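Local coordinates for aminoglycoside phosphotransferase (PDB 6FUC), which probably inactivates streptomycin by transferring a phosphate from ATP to its 3''-hydroxyl, giving the bacterium resistance to the antibiotic, at residues A[133-138]-A[163-168]; A[221-226]-A[258-263]. All blocks are in the same frame, centred on the assembly; numbering follows the deposited sequence. Where two conformers were deposited one is given.

Interaction 1: A[133-138]-A[163-168]; sequences EMFSMA and ELLARL
Leu-165 pushes one methyl, CD1, between Phe-135 and Ala-138, and most of this contact is made by that single carbon. It lies 3.4 Å from CZ of Phe-135, a close fit for two carbons, and 3.8 Å from CB of Ala-138. The methyl meets the ring obliquely, neither flat over it nor in line with its rim. Leu-168, one turn further on, handles the rim: its CB sits in the plane of the Phe-135 ring, 3.9 Å from CE1. The aromatic end is thus held by two leucines of one helix, CD1 of Leu-165 nearest CZ but also reaching CE1, and CB of Leu-168 at the CE1 edge.

What brings the ring across is its first torsion. The CA–CB bond of Phe-135 does not aim at the partner helix, but with CG swung opposite the backbone N (chi1 -153°) the ring extends over the gap. CG of Leu-165 is likewise opposite its backbone N (chi1 -173°), which carries CD1 forward to meet it.

Because the axes of 133-138 and 163-168 come no closer than 11.6 Å, Phe-135 and Leu-165 do most of the bridging, and no hydrogen bond crosses between the segments. The contact continues along helix 131-143, where Leu-165 also touches Arg-139 and Val-142. Leu-266 of helix 257-266 packs on Phe-135, Ala-138 and Leu-168, closing the group with a third helix. With an interaxial angle of 156°, this is a near-antiparallel helix pair sealed by apolar side chains, part of the mainly helical lobe of a kinase-like phosphotransferase.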
loop_
_atom_site.group_PDB
_atom_site.type_symbol
_atom_site.label_atom_id
_atom_site.label_comp_id
_atom_site.label_asym_id
_atom_site.label_seq_id
_atom_site.Cartn_x
_atom_site.Cartn_y
_atom_site.Cartn_z
ATOM N N GLU A 133 -12.335 -10.527 3.163
ATOM C CA GLU A 133 -10.960 -11.012 3.183
ATOM C C GLU A 133 -10.090 -10.280 4.205
ATOM O O GLU A 133 -9.303 -10.893 4.926
ATOM C CB GLU A 133 -10.309 -10.848 1.815
ATOM C CG GLU A 133 -8.802 -11.179 1.786
ATOM C CD GLU A 133 -8.190 -11.111 0.417
ATOM O OE1 GLU A 133 -8.912 -10.938 -0.586
ATOM O OE2 GLU A 133 -6.964 -11.390 0.378
ATOM N N MET A 134 -10.209 -8.962 4.218
ATOM C CA MET A 134 -9.336 -8.204 5.102
ATOM C C MET A 134 -9.690 -8.428 6.552
ATOM O O MET A 134 -8.801 -8.476 7.406
ATOM C CB MET A 134 -9.352 -6.759 4.690
ATOM C CG MET A 134 -8.801 -6.507 3.267
ATOM S SD MET A 134 -7.424 -7.430 2.650
ATOM C CE MET A 134 -6.300 -6.567 3.749
ATOM N N PHE A 135 -10.996 -8.523 6.857
ATOM C CA PHE A 135 -11.395 -8.760 8.214
ATOM C C PHE A 135 -10.921 -10.139 8.650
ATOM O O PHE A 135 -10.435 -10.332 9.772
ATOM C CB PHE A 135 -12.887 -8.549 8.426
ATOM C CG PHE A 135 -13.195 -8.154 9.831
ATOM C CD1 PHE A 135 -13.127 -6.844 10.233
ATOM C CD2 PHE A 135 -13.466 -9.076 10.824
ATOM C CE1 PHE A 135 -13.435 -6.403 11.469
ATOM C CE2 PHE A 135 -13.745 -8.663 12.136
ATOM C CZ PHE A 135 -13.604 -7.334 12.428
ATOM N N SER A 136 -11.026 -11.126 7.749
ATOM C CA SER A 136 -10.478 -12.441 8.047
ATOM C C SER A 136 -8.959 -12.428 8.267
ATOM O O SER A 136 -8.474 -13.096 9.204
ATOM C CB SER A 136 -10.898 -13.408 6.948
ATOM O OG SER A 136 -12.330 -13.465 6.903
ATOM N N MET A 137 -8.217 -11.626 7.505
ATOM C CA MET A 137 -6.827 -11.480 7.762
ATOM C C MET A 137 -6.546 -10.897 9.143
ATOM O O MET A 137 -5.668 -11.372 9.878
ATOM C CB MET A 137 -6.269 -10.547 6.710
ATOM C CG MET A 137 -6.025 -11.117 5.348
ATOM S SD MET A 137 -5.229 -9.992 4.207
ATOM C CE MET A 137 -3.552 -10.271 4.709
ATOM N N ALA A 138 -7.266 -9.871 9.550
ATOM C CA ALA A 138 -7.099 -9.294 10.891
ATOM C C ALA A 138 -7.404 -10.320 11.972
ATOM O O ALA A 138 -6.702 -10.351 12.960
ATOM C CB ALA A 138 -8.005 -8.098 11.030
ATOM N N GLU A 163 -9.227 -6.645 21.575
ATOM C CA GLU A 163 -10.229 -5.649 21.918
ATOM C C GLU A 163 -10.441 -4.631 20.796
ATOM O O GLU A 163 -11.568 -4.241 20.484
ATOM C CB GLU A 163 -9.819 -4.875 23.196
ATOM C CG GLU A 163 -9.955 -5.732 24.423
ATOM C CD GLU A 163 -9.387 -5.092 25.691
ATOM O OE1 GLU A 163 -9.166 -3.864 25.735
ATOM O OE2 GLU A 163 -9.130 -5.860 26.621
ATOM N N LEU A 164 -9.370 -4.246 20.134
ATOM C CA LEU A 164 -9.467 -3.346 19.005
ATOM C C LEU A 164 -10.280 -3.980 17.883
ATOM O O LEU A 164 -11.158 -3.319 17.286
ATOM C CB LEU A 164 -8.064 -2.923 18.533
ATOM C CG LEU A 164 -7.212 -2.144 19.535
ATOM C CD1 LEU A 164 -5.811 -1.956 18.993
ATOM C CD2 LEU A 164 -7.883 -0.815 19.867
ATOM N N LEU A 165 -10.001 -5.229 17.585
ATOM C CA LEU A 165 -10.748 -5.928 16.555
ATOM C C LEU A 165 -12.233 -6.021 16.884
ATOM O O LEU A 165 -13.119 -5.814 16.031
ATOM C CB LEU A 165 -10.127 -7.313 16.298
ATOM C CG LEU A 165 -10.759 -8.047 15.098
ATOM C CD1 LEU A 165 -10.520 -7.306 13.806
ATOM C CD2 LEU A 165 -10.129 -9.407 14.996
ATOM N N ALA A 166 -12.488 -6.308 18.154
ATOM C CA ALA A 166 -13.893 -6.404 18.614
ATOM C C ALA A 166 -14.668 -5.085 18.509
ATOM O O ALA A 166 -15.885 -5.121 18.411
ATOM C CB ALA A 166 -13.914 -6.943 20.050
ATOM N N ARG A 167 -13.997 -3.936 18.501
ATOM C CA ARG A 167 -14.675 -2.653 18.275
ATOM C C ARG A 167 -15.229 -2.531 16.835
ATOM O O ARG A 167 -16.202 -1.874 16.570
ATOM C CB ARG A 167 -13.769 -1.449 18.489
ATOM C CG ARG A 167 -13.290 -1.244 19.902
ATOM C CD ARG A 167 -12.369 0.023 20.089
ATOM N NE ARG A 167 -11.826 -0.135 21.458
ATOM C CZ ARG A 167 -10.861 0.642 21.914
ATOM N NH1 ARG A 167 -10.375 1.589 21.124
ATOM N NH2 ARG A 167 -10.366 0.465 23.133
ATOM N N LEU A 168 -14.537 -3.192 15.916
ATOM C CA LEU A 168 -14.848 -3.105 14.476
ATOM C C LEU A 168 -15.835 -4.204 14.060
ATOM O O LEU A 168 -16.612 -3.993 13.119
ATOM C CB LEU A 168 -13.559 -3.251 13.712
ATOM C CG LEU A 168 -12.490 -2.170 14.023
ATOM C CD1 LEU A 168 -11.216 -2.470 13.242
ATOM C CD2 LEU A 168 -12.995 -0.761 13.749
#

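Interaction 2: A[221-226]-A[258-263]; sequences DLALLF and DRERFY
Helices 221-226 and 258-263 cross nearly at right angles (79°) with their axes 8.2 Å apart, close enough for Ala-223 to face the opposite backbone directly. The CA atoms of Ala-223 and Glu-260 are separated by 5.1 Å, and the small side chain is what permits this: CB of Ala-223 rests 3.3 Å from the carbonyl O of Glu-260. The same methyl touches CB of Tyr-263, one turn along, at 4.0 Å, while the phenol ring heads away from the crossing.

Glu-260 supplies the longer reach. Its CG stands opposite the backbone N (chi1 -179°) and the chain runs on extended, passing Ala-223 and delivering the carboxylate to Phe-226. There OE2 approaches the ring at its edge, 3.5 Å from CD2, with the carboxylate plane turned 72° from that of the ring. An aromatic C-H directed at a carboxylate oxygen in this way is probably mildly favourable electrostatically. A water fixes the same oxygen more firmly: it donates one hydrogen to OE2 of Glu-260 at 2.7 Å and the other to the carbonyl O of Ala-223 at 2.8 Å, stitching the helices together without a direct hydrogen bond. The other oxygen, OE1, forms a salt bridge with Arg-257, which, with a long, weak ion pair from Arg-230 to OE2, probably helps keep this buried acid charged.

Helix 243-251 borders the crossing, with Phe-247 meeting Phe-226 edge-to-face and Glu-244 touching both Phe-226 and Glu-260. Tyr-219, at the start of helix 219-233, packs on Glu-260 and Tyr-263, just beyond strand 214-216.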
loop_
_atom_site.group_PDB
_atom_site.type_symbol
_atom_site.label_atom_id
_atom_site.label_comp_id
_atom_site.label_asym_id
_atom_site.label_seq_id
_atom_site.Cartn_x
_atom_site.Cartn_y
_atom_site.Cartn_z
ATOM N N ASP A 221 -8.301 2.974 0.742
ATOM C CA ASP A 221 -7.193 3.795 0.278
ATOM C C ASP A 221 -7.196 5.165 0.906
ATOM O O ASP A 221 -6.150 5.611 1.436
ATOM C CB ASP A 221 -7.249 3.937 -1.266
ATOM C CG ASP A 221 -6.619 2.845 -2.086
ATOM O OD1 ASP A 221 -6.106 1.868 -1.527
ATOM O OD2 ASP A 221 -6.696 2.989 -3.333
ATOM N N LEU A 222 -8.302 5.891 0.879
ATOM C CA LEU A 222 -8.280 7.276 1.313
ATOM C C LEU A 222 -7.943 7.413 2.802
ATOM O O LEU A 222 -7.287 8.363 3.198
ATOM C CB LEU A 222 -9.554 7.983 1.004
ATOM C CG LEU A 222 -9.977 8.032 -0.478
ATOM C CD1 LEU A 222 -11.309 8.747 -0.626
ATOM C CD2 LEU A 222 -8.816 8.608 -1.313
ATOM N N ALA A 223 -8.366 6.443 3.629
ATOM C CA ALA A 223 -8.056 6.546 5.053
ATOM C C ALA A 223 -6.555 6.613 5.285
ATOM O O ALA A 223 -6.060 7.350 6.146
ATOM C CB ALA A 223 -8.659 5.399 5.830
ATOM N N LEU A 224 -5.814 5.765 4.583
ATOM C CA LEU A 224 -4.344 5.691 4.778
ATOM C C LEU A 224 -3.645 6.893 4.193
ATOM O O LEU A 224 -2.701 7.410 4.773
ATOM C CB LEU A 224 -3.795 4.411 4.160
ATOM C CG LEU A 224 -4.363 3.084 4.636
ATOM C CD1 LEU A 224 -3.615 1.951 4.041
ATOM C CD2 LEU A 224 -4.724 2.978 6.057
ATOM N N LEU A 225 -4.119 7.355 3.054
ATOM C CA LEU A 225 -3.547 8.531 2.426
ATOM C C LEU A 225 -3.732 9.748 3.354
ATOM O O LEU A 225 -2.783 10.490 3.612
ATOM C CB LEU A 225 -4.176 8.753 1.101
ATOM C CG LEU A 225 -3.727 10.041 0.410
ATOM C CD1 LEU A 225 -2.247 10.207 0.184
ATOM C CD2 LEU A 225 -4.455 10.151 -0.892
ATOM N N PHE A 226 -4.942 9.939 3.855
ATOM C CA PHE A 226 -5.194 11.091 4.684
ATOM C C PHE A 226 -4.421 11.006 5.984
ATOM O O PHE A 226 -3.870 12.054 6.427
ATOM C CB PHE A 226 -6.672 11.239 4.988
ATOM C CG PHE A 226 -7.535 11.573 3.821
ATOM C CD1 PHE A 226 -7.013 12.052 2.664
ATOM C CD2 PHE A 226 -8.928 11.496 3.932
ATOM C CE1 PHE A 226 -7.816 12.410 1.603
ATOM C CE2 PHE A 226 -9.736 11.833 2.891
ATOM C CZ PHE A 226 -9.204 12.312 1.696
ATOM N N ASP A 258 -16.896 8.211 9.760
ATOM C CA ASP A 258 -16.963 6.927 10.416
ATOM C C ASP A 258 -16.436 5.832 9.520
ATOM O O ASP A 258 -15.784 4.922 9.959
ATOM C CB ASP A 258 -18.416 6.594 10.855
ATOM C CG ASP A 258 -18.940 7.500 11.909
ATOM O OD1 ASP A 258 -18.190 8.256 12.565
ATOM O OD2 ASP A 258 -20.179 7.457 12.080
ATOM N N ARG A 259 -16.797 5.885 8.243
ATOM C CA ARG A 259 -16.336 4.894 7.312
ATOM C C ARG A 259 -14.764 4.995 7.177
ATOM O O ARG A 259 -14.068 4.019 7.159
ATOM C CB ARG A 259 -17.050 5.109 5.993
ATOM C CG ARG A 259 -16.425 4.048 5.089
ATOM C CD ARG A 259 -17.363 3.611 3.996
ATOM N NE ARG A 259 -18.096 4.776 3.516
ATOM C CZ ARG A 259 -18.501 4.960 2.275
ATOM N NH1 ARG A 259 -19.209 6.047 2.013
ATOM N NH2 ARG A 259 -18.202 4.108 1.293
ATOM N N GLU A 260 -14.247 6.228 7.034
ATOM C CA GLU A 260 -12.820 6.457 6.958
ATOM C C GLU A 260 -12.093 5.859 8.180
ATOM O O GLU A 260 -11.081 5.183 8.069
ATOM C CB GLU A 260 -12.550 7.925 6.814
ATOM C CG GLU A 260 -11.074 8.297 6.705
ATOM C CD GLU A 260 -10.787 9.772 6.815
ATOM O OE1 GLU A 260 -11.703 10.614 6.679
ATOM O OE2 GLU A 260 -9.633 10.163 7.056
ATOM N N ARG A 261 -12.633 6.200 9.357
ATOM C CA ARG A 261 -12.003 5.756 10.598
ATOM C C ARG A 261 -12.007 4.234 10.736
ATOM O O ARG A 261 -11.094 3.656 11.302
ATOM C CB ARG A 261 -12.683 6.473 11.787
ATOM C CG ARG A 261 -12.099 7.814 12.176
ATOM C CD ARG A 261 -12.782 8.357 13.444
ATOM N NE ARG A 261 -12.698 7.368 14.525
ATOM C CZ ARG A 261 -13.711 6.639 14.991
ATOM N NH1 ARG A 261 -14.934 6.787 14.487
ATOM N NH2 ARG A 261 -13.496 5.763 15.973
ATOM N N PHE A 262 -13.096 3.589 10.266
ATOM C CA PHE A 262 -13.163 2.143 10.312
ATOM C C PHE A 262 -11.938 1.577 9.563
ATOM O O PHE A 262 -11.282 0.663 10.060
ATOM C CB PHE A 262 -14.470 1.678 9.675
ATOM C CG PHE A 262 -14.640 0.201 9.560
ATOM C CD1 PHE A 262 -15.156 -0.565 10.574
ATOM C CD2 PHE A 262 -14.206 -0.454 8.425
ATOM C CE1 PHE A 262 -15.276 -1.951 10.447
ATOM C CE2 PHE A 262 -14.314 -1.831 8.300
ATOM C CZ PHE A 262 -14.875 -2.561 9.304
ATOM N N TYR A 263 -11.695 2.048 8.336
ATOM C CA TYR A 263 -10.542 1.511 7.588
ATOM C C TYR A 263 -9.205 1.901 8.190
ATOM O O TYR A 263 -8.266 1.095 8.157
ATOM C CB TYR A 263 -10.654 1.908 6.091
ATOM C CG TYR A 263 -11.708 1.100 5.410
ATOM C CD1 TYR A 263 -11.467 -0.236 5.072
ATOM C CD2 TYR A 263 -12.979 1.599 5.151
ATOM C CE1 TYR A 263 -12.458 -1.030 4.521
ATOM C CE2 TYR A 263 -13.965 0.811 4.573
ATOM C CZ TYR A 263 -13.735 -0.496 4.281
ATOM O OH TYR A 263 -14.660 -1.331 3.746
HETATM O O HOH W 1 -7.727 8.572 8.082
#

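Overall arrangement
Interaction 1 closes before interaction 2 opens along the chain, and their centres lie about 15 Å apart within the same kinase-like phosphotransferase fold. Helix 257-266 connects them: segment 258-263 belongs to interaction 2, while the later part of the same helix reaches interaction 1. They also touch directly, Leu-168 O lying 3.6 Å from CE1 of Phe-262. The route therefore runs from helix 131-143 through helices 161-168 and 257-266 to helix 219-233, a continuous series of buried helix contacts. The centre of interaction 1 lies about 18 Å from the centre of the chain and that of interaction 2 about 13 Å, so the series leads inward through the helical part of the fold.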